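Local structure of glycosyl hydrolase (Aspergillus fumigatus, 2X8R) at residues 3-8 against 192-197; 14-19 against 45-50; 98-103 against 140-145; 157-162 against 174-179. The protein is a secreted family 25 lysozyme that probably hydrolyses the beta-1,4 links between N-acetylmuramic acid and N-acetyl-D-glucosamine in bacterial peptidoglycan. One frame throughout, in Å; residues are numbered along the deposited sequence.

Interaction 1: residues 3-8 against 192-197; sequences TVQGFD and GDSDKF
Val-4 and Phe-197, Gly-6 and Asp-195, and Asp-8 and Asp-193 are the hydrogen-bonded pairs of an antiparallel ladder, each bonded in both directions, so six backbone bonds join the two strands. The bond from Phe-197 N to Val-4 O is 2.8 Å long and close to straight. The two at the middle pair are less regular at the acceptor: Gly-6 O receives Asp-195 N at 3.0 Å from well above its carbonyl plane.

Carboxylates dominate the face carrying Val-4, Asp-8, Asp-195 and Phe-197. Asp-8 has its CG between backbone N and carbonyl carbon (chi1 61°), which swings the acid toward the partner strand. There its OD2 comes within 2.6 Å of Asp-195 OD2, the two carboxylate planes being turned 43° apart. Gln-183 of strand 181-185, which lies beside 193-198, hydrogen-bonds the same Asp-8 OD2 through its side-chain amide.

Apolar contact is found at the other end of this face, where Val-4 CB and Phe-197 CB are 4.1 Å apart and helix 201-209 packs on both residues. On the reverse face Lys-196 folds its chain over Gln-5, with the two CD atoms 3.9 Å apart. Ser-194 OG, on that same face, is hydrogen-bonded to Asn-184, while Phe-7 turns its ring away from the partner strand, toward Val-16.

With strand 26-35 parallel to 3-9 on its other side, this ladder joins the first strand to the last, as expected for the closed but irregular beta/alpha barrel of family 25, whose last strand, 193-198, runs antiparallel to both its neighbours.

Interaction 2: residues 14-19 against 45-50; sequences KSVNFE and NSHYTG
In the outer helical layer of the barrel, helix 44-53 meets the start of helix 18-23 and the loop before it, His-47 and Gly-50 receiving the ring of Phe-18. Phe-18 has CG anti to its carbonyl carbon (chi1 -65°), which brings the ring onto helix 44-53. CD2 of Phe-18 lies 3.4 Å from Gly-50 C, which sits over one ring face; since Gly-50 has no side chain, the ring rests directly on the helix backbone. The opposite face is covered from within its own segment by Val-16 CG1, 3.6 Å above the plane and over the ring centre, so the phenyl is held flat between the two. At the far end, Phe-18 CZ comes obliquely to His-47 O at 3.2 Å and also touches the CB of that histidine.

The imidazole of His-47 reaches further along the loop: its NE2 is 3.8 Å from Val-16 CG2, the two side chains crossing at about a right angle. No direct hydrogen bond joins the segments. Water does that work at two places, one molecule donating to Lys-14 O and, at 3.0 Å, to Ser-46 OG, the other donating to Gly-50 O at 2.8 Å and to Glu-19 OE1.

Ile-9 of strand 3-9 lies beneath Val-16, Phe-18 and His-47 alike. Apolar at its base and bridged by water at its rim, this is the seam between neighbouring helices expected around a beta/alpha barrel.

Interaction 3: residues 98-103 against 140-145; sequences IEYNPY and ADWWNR
Trp-142 lays its indole against the backbone of Ile-98 and Glu-99 and turns one edge to Tyr-100. With CG anti to the backbone N (chi1 -171°), the ring is directed from helix 140-147 toward the loop. CB comes first, over the face of the Tyr-100 ring, 4.3 Å from its centroid in a CH-pi contact. CD1 follows, 3.6 Å from Tyr-100 CD1; here the indole edge points at the phenol face in a T-shaped pair with planes 88° apart.

The five-membered ring has Glu-99 CA directly above its centroid, 3.4 Å away and almost on the ring normal. NE1 lies 3.2 Å from Glu-99 C, but the angle is too poor for a hydrogen bond to the carbonyl oxygen. Farther out, CE3 is 3.6 Å from Ile-98 O over the same face, and at the tip CH2 meets Ile-98 CG1 at 3.4 Å. Ile-98 and Glu-99 fit the last two positions of the DXE motif named for this family, so the indole packs on the loop just past strand 95-97.

Tyr-100 OH supplies the polar part, donating to the anti side of Asp-141 OD2 at 2.7 Å, with ring and carboxylate nearly coplanar. Arg-145 NH1 reaches the syn side of that oxygen, from the opposite face, at 2.7 Å in a salt bridge, while its NH2 bonds OD1 weakly; Thr-139 OG1 is a second partner of the hydroxyl. Carboxylate rotation is probably restricted, and the arginine probably favours the ionised form, with OD2 shared by two donors.

Interaction 4: residues 157-162 against 174-179; sequences CPLVLA and GDWKTW
Leu-159 spreads its side chain over the indole of Trp-176, joining barrel strand 159-162 to the long non-helical connection that leads to the parallel strand 181-185. The leucine has CG anti to its backbone N (chi1 171°). CB stands over the five-membered ring, 3.5 Å from the centroid and near the normal, a CH-pi contact; the methyls divide beyond it, CD2 at 3.9 Å from Trp-176 CG and CD1 toward the six-membered ring. Past that six-membered ring, Trp-176 turns its edge to Trp-143 in a T-shaped pair.

Trp-179 behaves differently. Its CG falls between backbone N and carbonyl carbon (chi1 45°), carrying the indole away from the strand and leaving CB as the touching atom, 4.0 Å from Leu-161 CB and 4.3 Å from Leu-159 CD2. Between the two tryptophans a water accepts from Leu-159 N and donates to Thr-178 O, each at 3.0 Å, bridging the two backbones.

The rotation of the Trp-176 indole is also fixed by its own N-H: Trp-176 NE1 donates to Cys-157 O at 2.7 Å and 174°, with the oxygen in the ring plane and the donor nearly along the C=O axis.

Overall arrangement
Interaction 1 lies within the barrel sheet, held by a full backbone ladder with acids on one face; interaction 4, the more buried, joins one of the sheet's strands to a loop by indole packing and a single indole hydrogen bond. They touch where Trp-179 packs on Lys-196 and Phe-197. Interaction 3 meets interaction 4 through Trp-143 against Trp-176, and combines a buried indole with an exposed tyrosine, aspartate and arginine. Interaction 2 lies farthest from the chain's centre, relying on apolar wedging and bridging waters; Val-16 and Phe-18 reach the ring of Phe-7 in interaction 1. Its centre stands about 28 Å from that of interaction 3, on the opposite side of the chain's centre.

Interaction 1: residues 3-8 against 192-197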
# COMPACT_ATOMS: atom_id res chain seq x y z
N THR A 3 3.04 -8.09 -16.59
CA THR A 3 2.62 -7.24 -15.45
C THR A 3 1.36 -6.49 -15.83
O THR A 3 1.00 -6.42 -17.02
CB THR A 3 3.67 -6.16 -15.04
OG1 THR A 3 3.98 -5.32 -16.16
CG2 THR A 3 4.92 -6.78 -14.51
N VAL A 4 0.68 -5.94 -14.83
CA VAL A 4 -0.46 -5.06 -15.04
C VAL A 4 -0.10 -3.69 -14.49
O VAL A 4 0.45 -3.55 -13.39
CB VAL A 4 -1.70 -5.61 -14.36
CG1 VAL A 4 -2.88 -4.67 -14.51
CG2 VAL A 4 -2.07 -7.03 -14.97
N GLN A 5 -0.37 -2.66 -15.28
CA GLN A 5 -0.03 -1.29 -14.86
C GLN A 5 -1.06 -0.80 -13.86
O GLN A 5 -2.27 -1.04 -13.99
CB GLN A 5 -0.01 -0.34 -16.07
CG GLN A 5 0.28 1.15 -15.76
CD GLN A 5 1.73 1.40 -15.35
OE1 GLN A 5 2.00 2.01 -14.31
NE2 GLN A 5 2.68 0.93 -16.17
N GLY A 6 -0.58 -0.09 -12.86
CA GLY A 6 -1.45 0.63 -11.95
C GLY A 6 -0.69 1.85 -11.45
O GLY A 6 0.35 2.25 -12.02
N PHE A 7 -1.22 2.44 -10.38
CA PHE A 7 -0.61 3.66 -9.82
C PHE A 7 -1.09 3.92 -8.42
O PHE A 7 -1.96 3.21 -7.94
CB PHE A 7 -0.74 4.87 -10.77
CG PHE A 7 -2.16 5.41 -11.02
CD1 PHE A 7 -2.41 6.77 -10.85
CD2 PHE A 7 -3.18 4.61 -11.52
CE1 PHE A 7 -3.66 7.33 -11.11
CE2 PHE A 7 -4.47 5.14 -11.82
CZ PHE A 7 -4.71 6.51 -11.64
N ASP A 8 -0.47 4.88 -7.74
CA ASP A 8 -0.96 5.27 -6.42
C ASP A 8 -0.90 6.78 -6.28
O ASP A 8 -0.01 7.44 -6.83
CB ASP A 8 -0.20 4.55 -5.30
CG ASP A 8 1.27 4.88 -5.32
OD1 ASP A 8 1.66 5.92 -4.71
OD2 ASP A 8 2.02 4.12 -5.92
N GLY A 192 0.77 10.88 -9.42
CA GLY A 192 1.34 10.04 -8.36
C GLY A 192 2.50 9.13 -8.81
O GLY A 192 3.35 9.52 -9.63
N ASP A 193 2.51 7.91 -8.27
CA ASP A 193 3.59 6.96 -8.50
C ASP A 193 3.13 5.86 -9.46
O ASP A 193 1.96 5.50 -9.46
CB ASP A 193 4.00 6.31 -7.17
CG ASP A 193 4.34 7.32 -6.09
OD1 ASP A 193 5.32 8.09 -6.25
OD2 ASP A 193 3.68 7.28 -5.04
N SER A 194 4.05 5.33 -10.26
CA SER A 194 3.76 4.19 -11.14
C SER A 194 3.91 2.87 -10.38
O SER A 194 4.87 2.69 -9.65
CB SER A 194 4.76 4.19 -12.32
OG SER A 194 4.58 3.08 -13.16
N ASP A 195 3.00 1.92 -10.63
CA ASP A 195 3.05 0.60 -10.01
C ASP A 195 2.84 -0.50 -11.02
O ASP A 195 2.14 -0.30 -11.99
CB ASP A 195 1.96 0.44 -8.96
CG ASP A 195 2.16 1.35 -7.81
OD1 ASP A 195 3.14 1.16 -7.09
OD2 ASP A 195 1.36 2.30 -7.64
N LYS A 196 3.46 -1.65 -10.79
CA LYS A 196 3.31 -2.81 -11.68
C LYS A 196 2.93 -4.04 -10.89
O LYS A 196 3.67 -4.45 -10.00
CB LYS A 196 4.66 -3.09 -12.39
CG LYS A 196 5.17 -1.91 -13.16
CD LYS A 196 4.19 -1.46 -14.21
CE LYS A 196 4.68 -1.76 -15.63
NZ LYS A 196 5.71 -0.76 -16.03
N PHE A 197 1.81 -4.66 -11.21
CA PHE A 197 1.42 -5.87 -10.53
C PHE A 197 2.14 -7.05 -11.18
O PHE A 197 2.22 -7.08 -12.40
CB PHE A 197 -0.11 -6.04 -10.59
CG PHE A 197 -0.57 -7.42 -10.21
CD1 PHE A 197 -0.74 -7.78 -8.86
CD2 PHE A 197 -0.78 -8.39 -11.18
CE1 PHE A 197 -1.11 -9.09 -8.49
CE2 PHE A 197 -1.14 -9.72 -10.82
CZ PHE A 197 -1.29 -10.06 -9.46

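Interaction 2: residues 14-19 against 45-50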
# COMPACT_ATOMS: atom_id res chain seq x y z
N LYS A 14 -4.50 16.80 -6.73
CA LYS A 14 -5.79 17.42 -6.46
C LYS A 14 -6.90 16.89 -7.34
O LYS A 14 -8.08 16.97 -6.99
CB LYS A 14 -5.76 18.92 -6.73
CG LYS A 14 -5.23 19.76 -5.67
CD LYS A 14 -5.05 21.19 -6.25
CE LYS A 14 -4.10 22.02 -5.44
NZ LYS A 14 -3.65 23.25 -6.24
N SER A 15 -6.50 16.41 -8.52
CA SER A 15 -7.40 15.94 -9.58
C SER A 15 -6.67 14.85 -10.37
O SER A 15 -5.49 15.02 -10.73
CB SER A 15 -7.77 17.11 -10.52
OG SER A 15 -8.51 16.69 -11.64
N VAL A 16 -7.36 13.75 -10.62
CA VAL A 16 -6.84 12.69 -11.45
C VAL A 16 -7.81 12.29 -12.55
O VAL A 16 -9.00 12.16 -12.32
CB VAL A 16 -6.44 11.44 -10.58
CG1 VAL A 16 -6.19 10.15 -11.49
CG2 VAL A 16 -5.24 11.81 -9.71
N ASN A 17 -7.30 12.16 -13.78
CA ASN A 17 -8.15 11.71 -14.87
C ASN A 17 -8.09 10.19 -14.91
O ASN A 17 -7.27 9.61 -15.61
CB ASN A 17 -7.66 12.28 -16.20
CG ASN A 17 -8.70 12.22 -17.28
OD1 ASN A 17 -8.87 13.19 -18.03
ND2 ASN A 17 -9.45 11.14 -17.33
N PHE A 18 -8.95 9.54 -14.13
CA PHE A 18 -8.96 8.08 -14.11
C PHE A 18 -9.31 7.44 -15.46
O PHE A 18 -8.79 6.39 -15.80
CB PHE A 18 -9.95 7.64 -13.04
CG PHE A 18 -9.54 8.04 -11.67
CD1 PHE A 18 -8.57 7.30 -10.98
CD2 PHE A 18 -10.10 9.16 -11.03
CE1 PHE A 18 -8.17 7.66 -9.70
CE2 PHE A 18 -9.70 9.55 -9.73
CZ PHE A 18 -8.73 8.79 -9.08
N GLU A 19 -10.19 8.08 -16.23
CA GLU A 19 -10.61 7.57 -17.53
C GLU A 19 -9.38 7.50 -18.43
O GLU A 19 -9.16 6.49 -19.10
CB GLU A 19 -11.65 8.51 -18.17
CG GLU A 19 -12.90 7.83 -18.63
CD GLU A 19 -13.69 7.32 -17.47
OE1 GLU A 19 -13.47 7.85 -16.36
OE2 GLU A 19 -14.52 6.40 -17.63
N ASN A 45 -11.90 10.69 -0.84
CA ASN A 45 -13.27 10.39 -1.29
C ASN A 45 -13.46 10.69 -2.78
O ASN A 45 -14.02 9.84 -3.53
CB ASN A 45 -14.30 11.13 -0.42
CG ASN A 45 -14.44 10.51 0.99
OD1 ASN A 45 -14.23 9.33 1.18
ND2 ASN A 45 -14.76 11.34 1.97
N SER A 46 -12.96 11.85 -3.21
CA SER A 46 -13.08 12.25 -4.62
C SER A 46 -12.30 11.27 -5.54
O SER A 46 -12.82 10.84 -6.59
CB SER A 46 -12.65 13.71 -4.81
OG SER A 46 -11.30 13.89 -4.53
N HIS A 47 -11.11 10.88 -5.10
CA HIS A 47 -10.29 9.92 -5.87
C HIS A 47 -10.96 8.55 -5.97
O HIS A 47 -11.06 7.98 -7.05
CB HIS A 47 -8.92 9.76 -5.21
CG HIS A 47 -7.98 10.89 -5.48
ND1 HIS A 47 -6.90 11.19 -4.68
CD2 HIS A 47 -7.94 11.77 -6.51
CE1 HIS A 47 -6.23 12.20 -5.19
NE2 HIS A 47 -6.83 12.56 -6.32
N TYR A 48 -11.43 8.05 -4.84
CA TYR A 48 -11.98 6.71 -4.75
C TYR A 48 -13.25 6.62 -5.60
O TYR A 48 -13.44 5.65 -6.30
CB TYR A 48 -12.22 6.40 -3.28
CG TYR A 48 -12.44 4.95 -2.90
CD1 TYR A 48 -11.36 4.17 -2.51
CD2 TYR A 48 -13.73 4.40 -2.82
CE1 TYR A 48 -11.55 2.87 -2.06
CE2 TYR A 48 -13.92 3.07 -2.40
CZ TYR A 48 -12.80 2.33 -2.04
OH TYR A 48 -12.88 1.00 -1.60
N THR A 49 -14.08 7.66 -5.57
CA THR A 49 -15.27 7.68 -6.43
C THR A 49 -14.88 7.77 -7.88
O THR A 49 -15.46 7.06 -8.73
CB THR A 49 -16.15 8.87 -6.05
OG1 THR A 49 -16.49 8.76 -4.66
CG2 THR A 49 -17.43 8.90 -6.88
N GLY A 50 -13.92 8.65 -8.18
CA GLY A 50 -13.44 8.79 -9.57
C GLY A 50 -12.92 7.46 -10.10
O GLY A 50 -13.24 7.05 -11.24
O HOH W 1 -10.32 15.52 -6.83
O HOH W 2 -13.90 8.80 -13.32

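Interaction 3: residues 98-103 against 140-145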
# COMPACT_ATOMS: atom_id res chain seq x y z
N ILE A 98 4.60 1.68 5.11
CA ILE A 98 5.46 1.66 6.27
C ILE A 98 6.94 1.83 5.82
O ILE A 98 7.55 0.90 5.38
CB ILE A 98 5.24 0.38 7.12
CG1 ILE A 98 6.20 0.31 8.30
CG2 ILE A 98 5.33 -0.85 6.27
CD1 ILE A 98 6.02 1.35 9.36
N GLU A 99 7.42 3.06 5.91
CA GLU A 99 8.72 3.40 5.46
C GLU A 99 9.14 4.78 6.02
O GLU A 99 8.73 5.12 7.05
CB GLU A 99 8.86 3.26 3.94
CG GLU A 99 7.70 3.65 3.10
CD GLU A 99 7.71 5.13 2.67
OE1 GLU A 99 6.63 5.64 2.43
OE2 GLU A 99 8.78 5.69 2.54
N TYR A 100 9.94 5.50 5.27
CA TYR A 100 10.69 6.60 5.81
C TYR A 100 9.84 7.65 6.53
O TYR A 100 8.94 8.15 6.01
CB TYR A 100 11.52 7.26 4.77
CG TYR A 100 12.42 6.29 4.04
CD1 TYR A 100 13.61 5.84 4.57
CD2 TYR A 100 12.09 5.85 2.80
CE1 TYR A 100 14.41 4.94 3.90
CE2 TYR A 100 12.92 4.97 2.10
CZ TYR A 100 14.10 4.51 2.66
OH TYR A 100 14.92 3.63 2.01
N ASN A 101 10.27 7.95 7.72
CA ASN A 101 9.60 8.96 8.54
C ASN A 101 9.83 10.36 7.97
O ASN A 101 10.94 10.87 8.05
CB ASN A 101 10.13 8.88 9.96
CG ASN A 101 9.42 9.86 10.91
OD1 ASN A 101 8.43 10.47 10.56
ND2 ASN A 101 9.91 9.94 12.17
N PRO A 102 8.76 11.02 7.49
CA PRO A 102 8.92 12.33 6.89
C PRO A 102 9.15 13.38 7.97
O PRO A 102 9.42 14.53 7.63
CB PRO A 102 7.57 12.58 6.17
CG PRO A 102 6.84 11.27 6.20
CD PRO A 102 7.36 10.53 7.40
N TYR A 103 9.07 12.99 9.24
CA TYR A 103 9.11 13.97 10.31
C TYR A 103 10.46 14.01 11.02
O TYR A 103 10.57 14.66 12.02
CB TYR A 103 7.90 13.81 11.25
CG TYR A 103 6.63 13.88 10.40
CD1 TYR A 103 6.25 15.06 9.78
CD2 TYR A 103 5.91 12.71 10.08
CE1 TYR A 103 5.13 15.11 8.93
CE2 TYR A 103 4.79 12.75 9.23
CZ TYR A 103 4.40 13.95 8.68
OH TYR A 103 3.28 13.99 7.85
N ALA A 140 13.41 -2.09 0.37
CA ALA A 140 14.30 -3.09 0.98
C ALA A 140 15.21 -2.43 2.04
O ALA A 140 15.42 -2.98 3.12
CB ALA A 140 15.12 -3.81 -0.09
N ASP A 141 15.70 -1.23 1.72
CA ASP A 141 16.60 -0.47 2.59
C ASP A 141 15.90 -0.18 3.92
O ASP A 141 16.47 -0.39 5.00
CB ASP A 141 16.98 0.87 1.94
CG ASP A 141 17.61 1.81 2.94
OD1 ASP A 141 18.81 1.63 3.20
OD2 ASP A 141 16.88 2.66 3.51
N TRP A 142 14.65 0.32 3.84
CA TRP A 142 13.95 0.66 5.07
C TRP A 142 13.67 -0.59 5.92
O TRP A 142 13.92 -0.61 7.12
CB TRP A 142 12.65 1.39 4.72
CG TRP A 142 12.02 1.95 6.03
CD1 TRP A 142 12.15 3.21 6.53
CD2 TRP A 142 11.16 1.24 6.94
NE1 TRP A 142 11.42 3.34 7.71
CE2 TRP A 142 10.83 2.14 7.99
CE3 TRP A 142 10.67 -0.07 6.99
CZ2 TRP A 142 10.00 1.76 9.08
CZ3 TRP A 142 9.86 -0.46 8.07
CH2 TRP A 142 9.53 0.45 9.10
N TRP A 143 13.18 -1.66 5.27
CA TRP A 143 12.88 -2.89 5.96
C TRP A 143 14.12 -3.45 6.67
O TRP A 143 14.03 -3.92 7.81
CB TRP A 143 12.32 -3.94 4.98
CG TRP A 143 11.60 -5.03 5.67
CD1 TRP A 143 12.08 -6.30 5.92
CD2 TRP A 143 10.28 -4.97 6.24
NE1 TRP A 143 11.12 -7.04 6.61
CE2 TRP A 143 10.01 -6.26 6.79
CE3 TRP A 143 9.30 -3.98 6.30
CZ2 TRP A 143 8.79 -6.57 7.42
CZ3 TRP A 143 8.07 -4.31 6.92
CH2 TRP A 143 7.84 -5.58 7.47
N ASN A 144 15.27 -3.34 6.00
CA ASN A 144 16.49 -3.79 6.62
C ASN A 144 16.83 -2.92 7.82
O ASN A 144 17.07 -3.47 8.93
CB ASN A 144 17.62 -3.76 5.61
CG ASN A 144 18.89 -4.32 6.20
OD1 ASN A 144 18.93 -5.50 6.57
ND2 ASN A 144 19.91 -3.46 6.37
N ARG A 145 16.80 -1.59 7.65
CA ARG A 145 17.22 -0.70 8.74
C ARG A 145 16.27 -0.75 9.92
O ARG A 145 16.73 -0.80 11.08
CB ARG A 145 17.37 0.74 8.29
CG ARG A 145 17.73 1.73 9.44
CD ARG A 145 17.93 3.14 8.90
NE ARG A 145 18.93 3.13 7.83
CZ ARG A 145 18.68 3.21 6.52
NH1 ARG A 145 17.43 3.37 6.07
NH2 ARG A 145 19.70 3.16 5.66

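Interaction 4: residues 157-162 against 174-179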
# COMPACT_ATOMS: atom_id res chain seq x y z
N CYS A 157 1.37 -11.32 3.79
CA CYS A 157 1.07 -9.94 3.34
C CYS A 157 1.69 -9.71 1.97
O CYS A 157 2.90 -9.79 1.83
CB CYS A 157 1.66 -8.94 4.30
SG CYS A 157 0.94 -8.96 5.91
N PRO A 158 0.89 -9.37 0.95
CA PRO A 158 1.53 -9.03 -0.35
C PRO A 158 2.54 -7.89 -0.22
O PRO A 158 2.27 -6.91 0.48
CB PRO A 158 0.36 -8.60 -1.24
CG PRO A 158 -0.84 -9.35 -0.60
CD PRO A 158 -0.57 -9.16 0.91
N LEU A 159 3.72 -8.04 -0.84
CA LEU A 159 4.73 -6.97 -0.74
C LEU A 159 4.59 -6.00 -1.91
O LEU A 159 4.51 -6.44 -3.06
CB LEU A 159 6.15 -7.58 -0.77
CG LEU A 159 7.33 -6.60 -0.88
CD1 LEU A 159 7.48 -5.84 0.47
CD2 LEU A 159 8.54 -7.47 -1.21
N VAL A 160 4.59 -4.70 -1.60
CA VAL A 160 4.55 -3.66 -2.60
C VAL A 160 5.92 -3.02 -2.42
O VAL A 160 6.18 -2.35 -1.39
CB VAL A 160 3.41 -2.60 -2.37
CG1 VAL A 160 3.42 -1.54 -3.54
CG2 VAL A 160 2.05 -3.31 -2.26
N LEU A 161 6.79 -3.21 -3.40
CA LEU A 161 8.20 -2.85 -3.22
C LEU A 161 8.62 -1.67 -4.05
O LEU A 161 8.53 -1.70 -5.28
CB LEU A 161 9.08 -4.08 -3.54
CG LEU A 161 10.59 -4.02 -3.33
CD1 LEU A 161 10.94 -3.60 -1.90
CD2 LEU A 161 11.21 -5.43 -3.65
N ALA A 162 9.09 -0.60 -3.40
CA ALA A 162 9.48 0.60 -4.14
C ALA A 162 10.96 0.52 -4.46
O ALA A 162 11.77 0.34 -3.54
CB ALA A 162 9.15 1.88 -3.36
N GLY A 174 13.09 -9.36 3.77
CA GLY A 174 12.37 -10.32 4.64
C GLY A 174 12.37 -11.74 4.10
O GLY A 174 13.35 -12.18 3.51
N ASP A 175 11.26 -12.45 4.31
CA ASP A 175 11.09 -13.80 3.75
C ASP A 175 10.13 -13.79 2.58
O ASP A 175 9.61 -14.85 2.17
CB ASP A 175 10.65 -14.86 4.80
CG ASP A 175 9.35 -14.50 5.51
OD1 ASP A 175 8.70 -13.52 5.12
OD2 ASP A 175 8.97 -15.22 6.47
N TRP A 176 9.91 -12.61 1.99
CA TRP A 176 9.12 -12.63 0.75
C TRP A 176 9.80 -13.41 -0.40
O TRP A 176 10.99 -13.28 -0.64
CB TRP A 176 8.78 -11.22 0.27
CG TRP A 176 7.64 -10.59 1.01
CD1 TRP A 176 6.30 -10.74 0.73
CD2 TRP A 176 7.72 -9.67 2.11
NE1 TRP A 176 5.55 -9.99 1.62
CE2 TRP A 176 6.40 -9.31 2.45
CE3 TRP A 176 8.80 -9.06 2.80
CZ2 TRP A 176 6.11 -8.39 3.46
CZ3 TRP A 176 8.53 -8.18 3.83
CH2 TRP A 176 7.17 -7.84 4.15
N LYS A 177 8.99 -14.19 -1.12
CA LYS A 177 9.48 -14.89 -2.30
C LYS A 177 9.80 -13.87 -3.39
O LYS A 177 10.83 -13.94 -4.04
CB LYS A 177 8.39 -15.84 -2.80
N THR A 178 8.88 -12.93 -3.59
CA THR A 178 9.01 -11.90 -4.62
C THR A 178 8.03 -10.78 -4.28
O THR A 178 7.33 -10.88 -3.28
CB THR A 178 8.82 -12.45 -6.10
OG1 THR A 178 9.22 -11.43 -7.02
CG2 THR A 178 7.40 -12.86 -6.36
N TRP A 179 8.01 -9.71 -5.05
CA TRP A 179 7.03 -8.65 -4.86
C TRP A 179 5.73 -9.02 -5.54
O TRP A 179 5.73 -9.72 -6.57
CB TRP A 179 7.59 -7.32 -5.43
CG TRP A 179 8.24 -7.49 -6.81
CD1 TRP A 179 9.56 -7.84 -7.08
CD2 TRP A 179 7.62 -7.28 -8.10
NE1 TRP A 179 9.77 -7.86 -8.42
CE2 TRP A 179 8.61 -7.51 -9.07
CE3 TRP A 179 6.34 -6.86 -8.50
CZ2 TRP A 179 8.34 -7.40 -10.46
CZ3 TRP A 179 6.07 -6.75 -9.88
CH2 TRP A 179 7.07 -7.01 -10.84
O HOH W 3 4.52 -10.51 -2.32